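Local coordinates for hypothetical protein TTHC002 (Thermus thermophilus, PDB 2DBS) that is of unknown function but forms a small alpha/beta homodimer whose beta sheet runs on from one subunit into the other, at residues B[9-14]-B[36-41]; B[47-52]-B[63-68]; B[26-31]-B[76-81]; B[16-21]-B[70-75]. All blocks are in the same frame, centred on the assembly; numbering follows the deposited sequence.

Contact 1: residues B[9-14]-B[36-41]; sequences AELDGV and LLPLDE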
loop_
_atom_site.group_PDB
_atom_site.type_symbol
_atom_site.label_atom_id
_atom_site.label_comp_id
_atom_site.label_asym_id
_atom_site.label_seq_id
_atom_site.Cartn_x
_atom_site.Cartn_y
_atom_site.Cartn_z
ATOM N N ALA B 9 0.668 -15.952 -6.414
ATOM C CA ALA B 9 -0.208 -16.574 -7.414
ATOM C C ALA B 9 -1.465 -17.041 -6.704
ATOM O O ALA B 9 -2.575 -16.815 -7.163
ATOM C CB ALA B 9 0.493 -17.760 -8.064
ATOM N N GLU B 10 -1.262 -17.705 -5.576
ATOM C CA GLU B 10 -2.351 -18.187 -4.746
ATOM C C GLU B 10 -3.155 -16.987 -4.211
ATOM O O GLU B 10 -4.379 -16.914 -4.375
ATOM C CB GLU B 10 -1.780 -18.993 -3.575
ATOM C CG GLU B 10 -2.820 -19.481 -2.599
ATOM C CD GLU B 10 -2.202 -20.172 -1.423
ATOM O OE1 GLU B 10 -2.963 -20.618 -0.536
ATOM O OE2 GLU B 10 -0.955 -20.266 -1.390
ATOM N N LEU B 11 -2.461 -16.045 -3.576
ATOM C CA LEU B 11 -3.128 -14.875 -3.026
ATOM C C LEU B 11 -3.891 -14.080 -4.080
ATOM O O LEU B 11 -4.888 -13.418 -3.776
ATOM C CB LEU B 11 -2.117 -13.961 -2.323
ATOM C CG LEU B 11 -1.594 -14.389 -0.948
ATOM C CD1 LEU B 11 -0.695 -13.288 -0.395
ATOM C CD2 LEU B 11 -2.754 -14.644 -0.000
ATOM N N ASP B 12 -3.427 -14.139 -5.321
ATOM C CA ASP B 12 -4.091 -13.406 -6.380
ATOM C C ASP B 12 -5.394 -14.122 -6.634
ATOM O O ASP B 12 -6.394 -13.510 -7.007
ATOM C CB ASP B 12 -3.253 -13.396 -7.645
ATOM C CG ASP B 12 -3.667 -12.293 -8.591
ATOM O OD1 ASP B 12 -4.882 -12.183 -8.887
ATOM O OD2 ASP B 12 -2.777 -11.533 -9.035
ATOM N N GLY B 13 -5.371 -15.433 -6.419
ATOM C CA GLY B 13 -6.566 -16.221 -6.606
ATOM C C GLY B 13 -7.596 -15.761 -5.602
ATOM O O GLY B 13 -8.716 -15.413 -5.982
ATOM N N VAL B 14 -7.208 -15.741 -4.326
ATOM C CA VAL B 14 -8.113 -15.331 -3.248
ATOM C C VAL B 14 -8.662 -13.938 -3.498
ATOM O O VAL B 14 -9.799 -13.637 -3.127
ATOM C CB VAL B 14 -7.410 -15.342 -1.883
ATOM C CG1 VAL B 14 -8.436 -15.066 -0.776
ATOM C CG2 VAL B 14 -6.713 -16.673 -1.673
ATOM N N LEU B 36 0.200 -7.051 -5.046
ATOM C CA LEU B 36 -0.285 -7.757 -3.865
ATOM C C LEU B 36 0.698 -7.635 -2.716
ATOM O O LEU B 36 1.784 -8.164 -2.793
ATOM C CB LEU B 36 -0.463 -9.247 -4.163
ATOM C CG LEU B 36 -1.770 -9.895 -4.615
ATOM C CD1 LEU B 36 -2.031 -11.100 -3.714
ATOM C CD2 LEU B 36 -2.925 -8.917 -4.544
ATOM N N LEU B 37 0.320 -6.968 -1.633
ATOM C CA LEU B 37 1.238 -6.837 -0.505
ATOM C C LEU B 37 0.794 -7.501 0.792
ATOM O O LEU B 37 0.029 -6.930 1.570
ATOM C CB LEU B 37 1.544 -5.367 -0.212
ATOM C CG LEU B 37 2.241 -4.577 -1.302
ATOM C CD1 LEU B 37 2.552 -3.203 -0.766
ATOM C CD2 LEU B 37 3.498 -5.274 -1.752
ATOM N N PRO B 38 1.264 -8.730 1.039
ATOM C CA PRO B 38 0.887 -9.419 2.281
ATOM C C PRO B 38 1.590 -8.706 3.451
ATOM O O PRO B 38 2.776 -8.979 3.726
ATOM C CB PRO B 38 1.438 -10.829 2.067
ATOM C CG PRO B 38 1.430 -10.977 0.579
ATOM C CD PRO B 38 1.928 -9.652 0.105
ATOM N N LEU B 39 0.883 -7.790 4.129
ATOM C CA LEU B 39 1.475 -7.041 5.245
ATOM C C LEU B 39 2.046 -7.874 6.384
ATOM O O LEU B 39 2.845 -7.367 7.156
ATOM C CB LEU B 39 0.482 -6.039 5.815
ATOM C CG LEU B 39 0.141 -4.874 4.886
ATOM C CD1 LEU B 39 -0.639 -3.844 5.678
ATOM C CD2 LEU B 39 1.418 -4.253 4.296
ATOM N N ASP B 40 1.643 -9.137 6.507
ATOM C CA ASP B 40 2.197 -9.964 7.561
ATOM C C ASP B 40 3.070 -11.108 7.045
ATOM O O ASP B 40 3.368 -12.050 7.779
ATOM C CB ASP B 40 1.108 -10.505 8.498
ATOM C CG ASP B 40 0.110 -11.421 7.812
ATOM O OD1 ASP B 40 0.464 -12.095 6.826
ATOM O OD2 ASP B 40 -1.040 -11.483 8.299
ATOM N N GLU B 41 3.491 -11.016 5.785
ATOM C CA GLU B 41 4.370 -12.015 5.167
ATOM C C GLU B 41 5.492 -11.249 4.471
ATOM O O GLU B 41 5.493 -11.094 3.253
ATOM C CB GLU B 41 3.568 -12.883 4.192
ATOM C CG GLU B 41 2.478 -13.622 4.967
ATOM C CD GLU B 41 1.779 -14.733 4.216
ATOM O OE1 GLU B 41 2.478 -15.625 3.674
ATOM O OE2 GLU B 41 0.521 -14.711 4.203
#
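L11, on the inward side of helix 8-20, meets P38 and L36 on strand 33-38. The axes of the short helical and strand segments approach to 9.6 Å and run nearly at right angles, 103° between their directions, which confines the touching to one turn of helix. Apolar contact carries the pair of segments. CD1 of L11 reaches CG of P38 at 3.3 Å, tighter than usual for two carbons, and lies farther, 4.1 Å, from CB of the same ring; the leucine branch therefore bears on the corner of the pyrrolidine. With chi1 at -76°, CG of L11 stands beside its own backbone N and anti to the carbonyl carbon, which sends the branch across to that ring. CD1 of L36 packs against the helix backbone, 3.7 Å from N of D12; its still closer approach to CB of L11 is doubtful and supports no conclusion. Polar contacts stay within the turn or lead elsewhere. N of E41 bonds to O of P38 at 3.0 Å, closing a type I turn that puts E41 at the N-cap of helix 42-53, while its carboxylate forms a salt bridge with R7. L37, whose CB points away from helix 8-20, touches A48 instead. Such alternation is that of a strand covered by helices in an alpha/beta fold, here at the start of a beta-alpha-beta unit.

Contact 2: residues B[47-52]-B[63-68]; sequences QALAWA and SVYALF
L49 and A52 of helix 42-53 meet the far end of Y65 on strand 63-69, within the beta-alpha-beta crossover whose first strand is 33-38. The backbones stand well apart, L49 CA lying 10.1 Å from Y65 CA, so side-chain conformation decides whether the two elements touch. Both CB bonds leave at a slant, and it is the ends that come together. In L49 the branch carbon CG is anti to the backbone N, chi1 -169°, and CD1 is the methyl that is presented to the tyrosine. In Y65 the ring is instead anti to the carbonyl carbon, chi1 -86°, which carries the phenol from the strand toward the helix. The resulting contact is 3.6 Å between L49 CD1 and Y65 OH, while A52 CB comes to Y65 OH at a looser 4.4 Å. Alanine and leucine thus meet the hydroxyl end rather than a face of the ring. Around them, the same ring packs on V35 and L37 of the adjacent parallel strand. L49 also packs on R75 of the second subunit, and Y65 on L77 of that subunit, so this junction adjoins the dimer interface. L49 CD1 sits at the edge of the Y65 ring, near its plane, with ring carbon CE2 4.5 Å away.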
loop_
_atom_site.group_PDB
_atom_site.type_symbol
_atom_site.label_atom_id
_atom_site.label_comp_id
_atom_site.label_asym_id
_atom_site.label_seq_id
_atom_site.Cartn_x
_atom_site.Cartn_y
_atom_site.Cartn_z
ATOM N N GLN B 47 9.085 -9.159 -2.092
ATOM C CA GLN B 47 9.275 -9.607 -3.471
ATOM C C GLN B 47 8.303 -8.866 -4.382
ATOM O O GLN B 47 8.678 -8.390 -5.457
ATOM C CB GLN B 47 9.024 -11.116 -3.593
ATOM C CG GLN B 47 9.806 -11.979 -2.607
ATOM C CD GLN B 47 11.318 -11.716 -2.624
ATOM O OE1 GLN B 47 11.791 -10.706 -2.088
ATOM N NE2 GLN B 47 12.077 -12.623 -3.245
ATOM N N ALA B 48 7.050 -8.779 -3.942
ATOM C CA ALA B 48 6.014 -8.102 -4.704
ATOM C C ALA B 48 6.349 -6.636 -4.976
ATOM O O ALA B 48 6.051 -6.136 -6.057
ATOM C CB ALA B 48 4.689 -8.203 -3.979
ATOM N N LEU B 49 6.949 -5.934 -4.013
ATOM C CA LEU B 49 7.296 -4.522 -4.238
ATOM C C LEU B 49 8.496 -4.431 -5.179
ATOM O O LEU B 49 8.611 -3.490 -5.955
ATOM C CB LEU B 49 7.603 -3.776 -2.917
ATOM C CG LEU B 49 7.726 -2.230 -3.022
ATOM C CD1 LEU B 49 6.382 -1.623 -3.404
ATOM C CD2 LEU B 49 8.212 -1.618 -1.705
ATOM N N ALA B 50 9.387 -5.416 -5.111
ATOM C CA ALA B 50 10.548 -5.450 -5.984
ATOM C C ALA B 50 10.056 -5.452 -7.424
ATOM O O ALA B 50 10.485 -4.645 -8.247
ATOM C CB ALA B 50 11.358 -6.697 -5.716
ATOM N N TRP B 51 9.122 -6.341 -7.736
ATOM C CA TRP B 51 8.648 -6.408 -9.103
ATOM C C TRP B 51 7.870 -5.173 -9.536
ATOM O O TRP B 51 7.832 -4.837 -10.724
ATOM C CB TRP B 51 7.896 -7.721 -9.283
ATOM C CG TRP B 51 8.795 -8.808 -8.790
ATOM C CD1 TRP B 51 10.154 -8.825 -8.883
ATOM C CD2 TRP B 51 8.439 -9.953 -8.007
ATOM N NE1 TRP B 51 10.667 -9.896 -8.207
ATOM C CE2 TRP B 51 9.636 -10.615 -7.670
ATOM C CE3 TRP B 51 7.222 -10.501 -7.581
ATOM C CZ2 TRP B 51 9.661 -11.770 -6.892
ATOM C CZ3 TRP B 51 7.247 -11.658 -6.805
ATOM C CH2 TRP B 51 8.458 -12.285 -6.482
ATOM N N ALA B 52 7.291 -4.465 -8.571
ATOM C CA ALA B 52 6.547 -3.249 -8.880
ATOM C C ALA B 52 7.537 -2.113 -9.132
ATOM O O ALA B 52 7.229 -1.152 -9.841
ATOM C CB ALA B 52 5.622 -2.893 -7.731
ATOM N N SER B 63 -1.483 1.392 -11.008
ATOM C CA SER B 63 -1.309 0.406 -9.945
ATOM C C SER B 63 -2.519 0.242 -9.026
ATOM O O SER B 63 -3.263 1.193 -8.734
ATOM C CB SER B 63 -0.081 0.754 -9.087
ATOM O OG SER B 63 1.090 0.902 -9.874
ATOM N N VAL B 64 -2.703 -0.995 -8.590
ATOM C CA VAL B 64 -3.765 -1.350 -7.676
ATOM C C VAL B 64 -3.074 -2.138 -6.573
ATOM O O VAL B 64 -2.483 -3.177 -6.832
ATOM C CB VAL B 64 -4.846 -2.225 -8.358
ATOM C CG1 VAL B 64 -5.836 -2.761 -7.303
ATOM C CG2 VAL B 64 -5.577 -1.403 -9.435
ATOM N N TYR B 65 -3.122 -1.613 -5.353
ATOM C CA TYR B 65 -2.509 -2.269 -4.218
ATOM C C TYR B 65 -3.552 -3.043 -3.449
ATOM O O TYR B 65 -4.567 -2.489 -3.083
ATOM C CB TYR B 65 -1.870 -1.233 -3.286
ATOM C CG TYR B 65 -0.464 -0.871 -3.678
ATOM C CD1 TYR B 65 -0.219 -0.010 -4.744
ATOM C CD2 TYR B 65 0.627 -1.479 -3.048
ATOM C CE1 TYR B 65 1.083 0.229 -5.184
ATOM C CE2 TYR B 65 1.916 -1.252 -3.474
ATOM C CZ TYR B 65 2.140 -0.404 -4.542
ATOM O OH TYR B 65 3.417 -0.210 -4.991
ATOM N N ALA B 66 -3.290 -4.321 -3.199
ATOM C CA ALA B 66 -4.198 -5.160 -2.454
ATOM C C ALA B 66 -3.479 -5.534 -1.177
ATOM O O ALA B 66 -2.576 -6.364 -1.195
ATOM C CB ALA B 66 -4.522 -6.394 -3.253
ATOM N N LEU B 67 -3.863 -4.902 -0.071
ATOM C CA LEU B 67 -3.241 -5.171 1.233
ATOM C C LEU B 67 -3.852 -6.415 1.859
ATOM O O LEU B 67 -5.046 -6.460 2.127
ATOM C CB LEU B 67 -3.401 -3.979 2.174
ATOM C CG LEU B 67 -2.740 -2.666 1.735
ATOM C CD1 LEU B 67 -3.100 -1.539 2.700
ATOM C CD2 LEU B 67 -1.235 -2.847 1.670
ATOM N N PHE B 68 -3.005 -7.415 2.082
ATOM C CA PHE B 68 -3.405 -8.698 2.615
ATOM C C PHE B 68 -3.033 -8.925 4.058
ATOM O O PHE B 68 -2.011 -8.441 4.535
ATOM C CB PHE B 68 -2.784 -9.828 1.783
ATOM C CG PHE B 68 -3.514 -10.113 0.496
ATOM C CD1 PHE B 68 -3.571 -9.161 -0.517
ATOM C CD2 PHE B 68 -4.186 -11.317 0.320
ATOM C CE1 PHE B 68 -4.284 -9.408 -1.665
ATOM C CE2 PHE B 68 -4.903 -11.569 -0.830
ATOM C CZ PHE B 68 -4.954 -10.616 -1.823
#

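Contact 3: residues B[26-31]-B[76-81]; sequences RELPPT and LLLLGK
E27 and L28 pass closest to L78 where a short 3-10 segment, 26-27, gives way to the loop, extended at L28 and P29, that leads to strand 33-38. L28 and L78 mark the nearest backbone approach, with their CA atoms 7.6 Å apart. The partner is the last part of strand 72-79, just before the chain turns a corner at G80. At that separation the strand must bridge the gap with its side chain, and L78 does so: its CB points toward the loop, and its branch rests on the peptide carbonyl of E27, CD2 lying 3.8 Å from E27 O. CG of L78 is anti to its own carbonyl carbon, and chi2 at -8° nearly eclipses CD1 with CA, a strained setting. The other methyl contact is loose, L78 CD1 to L28 CD2 at 4.4 Å. Beside the leucine, E27 forms a salt bridge with its sequence neighbour, R26 NH1 to E27 OE1 at 2.7 Å, although as a hydrogen bond it is weak, with an N-H...O angle of 129°. V83 of the second subunit packs on both E27 and L78, and L76 to L78 pair antiparallel with a strand of that subunit. L28 touches V64 on strand 63-69 and L19 on helix 8-20, so the loop lies between that helix, the central strand and strand 72-79.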
loop_
_atom_site.group_PDB
_atom_site.type_symbol
_atom_site.label_atom_id
_atom_site.label_comp_id
_atom_site.label_asym_id
_atom_site.label_seq_id
_atom_site.Cartn_x
_atom_site.Cartn_y
_atom_site.Cartn_z
ATOM N N ARG B 26 -16.189 -3.774 -9.792
ATOM C CA ARG B 26 -16.734 -2.475 -10.124
ATOM C C ARG B 26 -15.803 -1.306 -9.852
ATOM O O ARG B 26 -15.710 -0.404 -10.661
ATOM C CB ARG B 26 -18.065 -2.251 -9.400
ATOM C CG ARG B 26 -18.022 -2.432 -7.892
ATOM C CD ARG B 26 -19.345 -2.019 -7.280
ATOM N NE ARG B 26 -19.404 -2.281 -5.846
ATOM C CZ ARG B 26 -18.761 -1.582 -4.913
ATOM N NH1 ARG B 26 -17.991 -0.558 -5.251
ATOM N NH2 ARG B 26 -18.907 -1.901 -3.631
ATOM N N GLU B 27 -15.095 -1.314 -8.734
ATOM C CA GLU B 27 -14.221 -0.186 -8.433
ATOM C C GLU B 27 -12.794 -0.247 -8.998
ATOM O O GLU B 27 -12.011 0.696 -8.845
ATOM C CB GLU B 27 -14.208 0.054 -6.919
ATOM C CG GLU B 27 -15.484 0.740 -6.431
ATOM C CD GLU B 27 -15.493 0.997 -4.937
ATOM O OE1 GLU B 27 -15.621 0.021 -4.156
ATOM O OE2 GLU B 27 -15.369 2.179 -4.545
ATOM N N LEU B 28 -12.474 -1.346 -9.672
ATOM C CA LEU B 28 -11.160 -1.516 -10.278
ATOM C C LEU B 28 -11.170 -0.919 -11.669
ATOM O O LEU B 28 -12.206 -0.901 -12.327
ATOM C CB LEU B 28 -10.814 -3.004 -10.407
ATOM C CG LEU B 28 -10.035 -3.698 -9.294
ATOM C CD1 LEU B 28 -9.832 -5.155 -9.649
ATOM C CD2 LEU B 28 -8.699 -3.006 -9.112
ATOM N N PRO B 29 -10.010 -0.425 -12.139
ATOM C CA PRO B 29 -9.863 0.176 -13.480
ATOM C C PRO B 29 -9.913 -0.924 -14.567
ATOM O O PRO B 29 -9.583 -2.086 -14.296
ATOM C CB PRO B 29 -8.488 0.848 -13.420
ATOM C CG PRO B 29 -8.222 1.015 -11.939
ATOM C CD PRO B 29 -8.782 -0.243 -11.346
ATOM N N PRO B 30 -10.295 -0.567 -15.815
ATOM C CA PRO B 30 -10.361 -1.580 -16.880
ATOM C C PRO B 30 -8.998 -2.229 -17.032
ATOM O O PRO B 30 -8.883 -3.448 -17.103
ATOM C CB PRO B 30 -10.727 -0.764 -18.106
ATOM C CG PRO B 30 -9.941 0.492 -17.885
ATOM C CD PRO B 30 -10.237 0.787 -16.406
ATOM N N THR B 31 -7.968 -1.389 -17.080
ATOM C CA THR B 31 -6.594 -1.847 -17.212
ATOM C C THR B 31 -5.816 -1.379 -15.979
ATOM O O THR B 31 -5.929 -0.223 -15.580
ATOM C CB THR B 31 -5.939 -1.276 -18.511
ATOM O OG1 THR B 31 -5.946 0.152 -18.467
ATOM C CG2 THR B 31 -6.713 -1.708 -19.735
ATOM N N LEU B 76 -8.045 -2.286 -0.634
ATOM C CA LEU B 76 -7.501 -1.997 -1.955
ATOM C C LEU B 76 -7.253 -0.481 -2.088
ATOM O O LEU B 76 -8.138 0.317 -1.794
ATOM C CB LEU B 76 -8.477 -2.452 -3.050
ATOM C CG LEU B 76 -8.967 -3.899 -3.223
ATOM C CD1 LEU B 76 -9.650 -3.987 -4.557
ATOM C CD2 LEU B 76 -7.837 -4.904 -3.215
ATOM N N LEU B 77 -6.053 -0.089 -2.521
ATOM C CA LEU B 77 -5.697 1.322 -2.690
ATOM C C LEU B 77 -5.654 1.601 -4.182
ATOM O O LEU B 77 -4.845 1.015 -4.898
ATOM C CB LEU B 77 -4.323 1.591 -2.073
ATOM C CG LEU B 77 -4.162 0.926 -0.701
ATOM C CD1 LEU B 77 -2.721 0.747 -0.344
ATOM C CD2 LEU B 77 -4.890 1.757 0.349
ATOM N N LEU B 78 -6.550 2.464 -4.656
ATOM C CA LEU B 78 -6.613 2.816 -6.071
ATOM C C LEU B 78 -5.721 4.012 -6.332
ATOM O O LEU B 78 -5.991 5.131 -5.891
ATOM C CB LEU B 78 -8.049 3.129 -6.496
ATOM C CG LEU B 78 -9.040 1.973 -6.760
ATOM C CD1 LEU B 78 -8.323 0.635 -6.733
ATOM C CD2 LEU B 78 -10.183 2.017 -5.732
ATOM N N LEU B 79 -4.649 3.740 -7.065
ATOM C CA LEU B 79 -3.629 4.715 -7.412
ATOM C C LEU B 79 -4.053 6.068 -7.969
ATOM O O LEU B 79 -4.879 6.165 -8.885
ATOM C CB LEU B 79 -2.645 4.092 -8.420
ATOM C CG LEU B 79 -1.422 4.920 -8.876
ATOM C CD1 LEU B 79 -0.433 4.924 -7.721
ATOM C CD2 LEU B 79 -0.767 4.357 -10.159
ATOM N N GLY B 80 -3.449 7.103 -7.395
ATOM C CA GLY B 80 -3.628 8.459 -7.854
ATOM C C GLY B 80 -2.231 8.684 -8.433
ATOM O O GLY B 80 -2.046 8.846 -9.639
ATOM N N LYS B 81 -1.227 8.649 -7.563
ATOM C CA LYS B 81 0.151 8.825 -7.991
ATOM C C LYS B 81 1.102 8.022 -7.123
ATOM O O LYS B 81 0.787 7.655 -5.999
ATOM C CB LYS B 81 0.557 10.302 -7.960
ATOM C CG LYS B 81 0.131 11.118 -9.192
ATOM C CD LYS B 81 0.797 12.493 -9.174
ATOM C CE LYS B 81 0.220 13.430 -10.220
ATOM N NZ LYS B 81 0.679 14.843 -10.010
#

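Contact 4: residues B[16-21]-B[70-75]; sequences MQYLLE and QGRPIR
Y18 of helix 8-20 lays its ring on P73 of strand 72-79, a CH-pi contact by which the helix packs on the outermost strand of the sheet in this chain. From CB, which points toward the strand, the ring begins at CG, 3.8 Å from CG of P73. The next atom along one edge, CD2, comes nearer, 3.4 Å from that same proline CG, and CE2 then meets the neighbouring carbon, P73 CD, at 3.7 Å. P73 CG stands over the ring face, 3.8 Å from the centroid and 28° off the normal, hence displaced toward the rim at CD2, the atom it approaches most closely. At the tip, OH lies 4.0 Å from CG of R72, a loose contact with the aliphatic base of that arginine. A leucine here, with neither aromatic face nor hydroxyl, would probably leave P73 CG without its CH-pi partner and the bridging water without its link to the helix. The R72 chain is bent at chi2 and chi3, which folds its guanidinium back so that NH2 donates to O of Q70 in the preceding turn. Beyond P73, I74 and R75 both face L67 in a classic beta bulge, and V85 of the second subunit packs on Y18. The hydroxyl is tied to the strand backbone through one water, 3.2 Å from Y18 OH, which donates to P73 O at 2.7 Å.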
loop_
_atom_site.group_PDB
_atom_site.type_symbol
_atom_site.label_atom_id
_atom_site.label_comp_id
_atom_site.label_asym_id
_atom_site.label_seq_id
_atom_site.Cartn_x
_atom_site.Cartn_y
_atom_site.Cartn_z
HETATM N N MSE B 16 -9.280 -12.484 -6.532
HETATM C CA MSE B 16 -10.344 -12.489 -7.531
HETATM C C MSE B 16 -11.667 -13.072 -7.029
HETATM O O MSE B 16 -12.732 -12.655 -7.487
HETATM C CB MSE B 16 -9.913 -13.203 -8.823
HETATM C CG MSE B 16 -10.916 -12.996 -9.994
HETATM SE SE MSE B 16 -11.483 -11.088 -10.409
HETATM C CE MSE B 16 -9.978 -10.126 -9.620
ATOM N N GLN B 17 -11.613 -14.022 -6.099
ATOM C CA GLN B 17 -12.846 -14.581 -5.545
ATOM C C GLN B 17 -13.638 -13.439 -4.914
ATOM O O GLN B 17 -14.864 -13.379 -5.029
ATOM C CB GLN B 17 -12.525 -15.661 -4.510
ATOM C CG GLN B 17 -11.797 -16.840 -5.139
ATOM C CD GLN B 17 -11.589 -17.987 -4.183
ATOM O OE1 GLN B 17 -12.536 -18.429 -3.537
ATOM N NE2 GLN B 17 -10.353 -18.489 -4.095
ATOM N N TYR B 18 -12.915 -12.525 -4.268
ATOM C CA TYR B 18 -13.502 -11.348 -3.633
ATOM C C TYR B 18 -13.955 -10.342 -4.682
ATOM O O TYR B 18 -15.066 -9.834 -4.629
ATOM C CB TYR B 18 -12.477 -10.688 -2.717
ATOM C CG TYR B 18 -12.475 -11.193 -1.292
ATOM C CD1 TYR B 18 -13.327 -10.638 -0.336
ATOM C CD2 TYR B 18 -11.605 -12.210 -0.888
ATOM C CE1 TYR B 18 -13.302 -11.084 0.996
ATOM C CE2 TYR B 18 -11.583 -12.657 0.435
ATOM C CZ TYR B 18 -12.432 -12.090 1.368
ATOM O OH TYR B 18 -12.421 -12.522 2.670
ATOM N N LEU B 19 -13.089 -10.048 -5.638
ATOM C CA LEU B 19 -13.449 -9.102 -6.679
ATOM C C LEU B 19 -14.699 -9.573 -7.407
ATOM O O LEU B 19 -15.570 -8.772 -7.754
ATOM C CB LEU B 19 -12.282 -8.930 -7.650
ATOM C CG LEU B 19 -11.299 -7.836 -7.225
ATOM C CD1 LEU B 19 -11.940 -6.499 -7.518
ATOM C CD2 LEU B 19 -10.956 -7.939 -5.737
ATOM N N LEU B 20 -14.791 -10.878 -7.614
ATOM C CA LEU B 20 -15.942 -11.450 -8.282
ATOM C C LEU B 20 -17.103 -11.722 -7.323
ATOM O O LEU B 20 -18.048 -10.918 -7.229
ATOM C CB LEU B 20 -15.552 -12.741 -8.994
ATOM C CG LEU B 20 -14.645 -12.536 -10.197
ATOM C CD1 LEU B 20 -14.259 -13.880 -10.733
ATOM C CD2 LEU B 20 -15.344 -11.687 -11.266
ATOM N N GLU B 21 -17.037 -12.841 -6.601
ATOM C CA GLU B 21 -18.111 -13.200 -5.674
ATOM C C GLU B 21 -18.231 -12.284 -4.445
ATOM O O GLU B 21 -18.545 -12.718 -3.333
ATOM C CB GLU B 21 -17.974 -14.676 -5.276
ATOM C CG GLU B 21 -18.255 -15.599 -6.442
ATOM C CD GLU B 21 -18.546 -17.016 -6.030
ATOM O OE1 GLU B 21 -17.632 -17.681 -5.490
ATOM O OE2 GLU B 21 -19.695 -17.465 -6.252
ATOM N N GLN B 70 -3.369 -12.324 6.986
ATOM C CA GLN B 70 -3.662 -13.739 7.224
ATOM C C GLN B 70 -4.228 -14.423 5.960
ATOM O O GLN B 70 -5.219 -15.162 6.002
ATOM C CB GLN B 70 -4.630 -13.895 8.420
ATOM C CG GLN B 70 -4.289 -13.068 9.697
ATOM C CD GLN B 70 -3.038 -13.546 10.432
ATOM O OE1 GLN B 70 -2.805 -14.751 10.562
ATOM N NE2 GLN B 70 -2.236 -12.601 10.929
ATOM N N GLY B 71 -3.591 -14.140 4.829
ATOM C CA GLY B 71 -3.979 -14.753 3.579
ATOM C C GLY B 71 -5.226 -14.268 2.894
ATOM O O GLY B 71 -5.733 -14.953 2.010
ATOM N N ARG B 72 -5.740 -13.108 3.277
ATOM C CA ARG B 72 -6.928 -12.599 2.608
ATOM C C ARG B 72 -6.833 -11.089 2.415
ATOM O O ARG B 72 -6.098 -10.412 3.133
ATOM C CB ARG B 72 -8.201 -13.025 3.381
ATOM C CG ARG B 72 -8.819 -12.041 4.368
ATOM C CD ARG B 72 -8.006 -11.875 5.661
ATOM N NE ARG B 72 -7.687 -13.141 6.322
ATOM C CZ ARG B 72 -8.583 -14.029 6.754
ATOM N NH1 ARG B 72 -9.885 -13.804 6.606
ATOM N NH2 ARG B 72 -8.163 -15.155 7.326
ATOM N N PRO B 73 -7.515 -10.550 1.397
ATOM C CA PRO B 73 -7.454 -9.102 1.180
ATOM C C PRO B 73 -8.233 -8.352 2.241
ATOM O O PRO B 73 -9.324 -8.765 2.630
ATOM C CB PRO B 73 -8.049 -8.927 -0.219
ATOM C CG PRO B 73 -8.949 -10.122 -0.360
ATOM C CD PRO B 73 -8.133 -11.229 0.246
ATOM N N ILE B 74 -7.649 -7.255 2.715
ATOM C CA ILE B 74 -8.268 -6.416 3.739
ATOM C C ILE B 74 -8.608 -5.020 3.166
ATOM O O ILE B 74 -9.570 -4.386 3.587
ATOM C CB ILE B 74 -7.340 -6.315 4.991
ATOM C CG1 ILE B 74 -7.137 -7.706 5.580
ATOM C CG2 ILE B 74 -7.953 -5.442 6.046
ATOM C CD1 ILE B 74 -8.432 -8.383 5.970
ATOM N N ARG B 75 -7.842 -4.556 2.187
ATOM C CA ARG B 75 -8.124 -3.264 1.586
ATOM C C ARG B 75 -7.432 -3.083 0.240
ATOM O O ARG B 75 -6.377 -3.658 0.000
ATOM C CB ARG B 75 -7.714 -2.141 2.545
ATOM C CG ARG B 75 -7.783 -0.758 1.930
ATOM C CD ARG B 75 -7.372 0.301 2.921
ATOM N NE ARG B 75 -8.439 0.623 3.856
ATOM C CZ ARG B 75 -8.279 1.378 4.939
ATOM N NH1 ARG B 75 -7.092 1.887 5.224
ATOM N NH2 ARG B 75 -9.312 1.621 5.741
HETATM O O HOH W 1 -11.318 -9.849 4.016
#

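Overall arrangement
All four contacts attach helices or loops to one mixed three-stranded sheet in the order 33-38, 63-69, 72-79. Contacts 1 and 4 both use helix 8-20, on the two strands that are outermost within this chain, with centres about 9 Å apart; contact 2 joins helix 42-53 to the central strand, its centre also about 9 Å from contact 1. Contact 3 lies at the other end, about 17 Å from contact 1 between centres. Along the chain, contact 1 closes before contact 2 opens, while contacts 1, 3 and 4 interleave and contact 2 falls within the spans of 3 and 4. All four have residues reaching the second subunit, into which the sheet continues through strand 72-79.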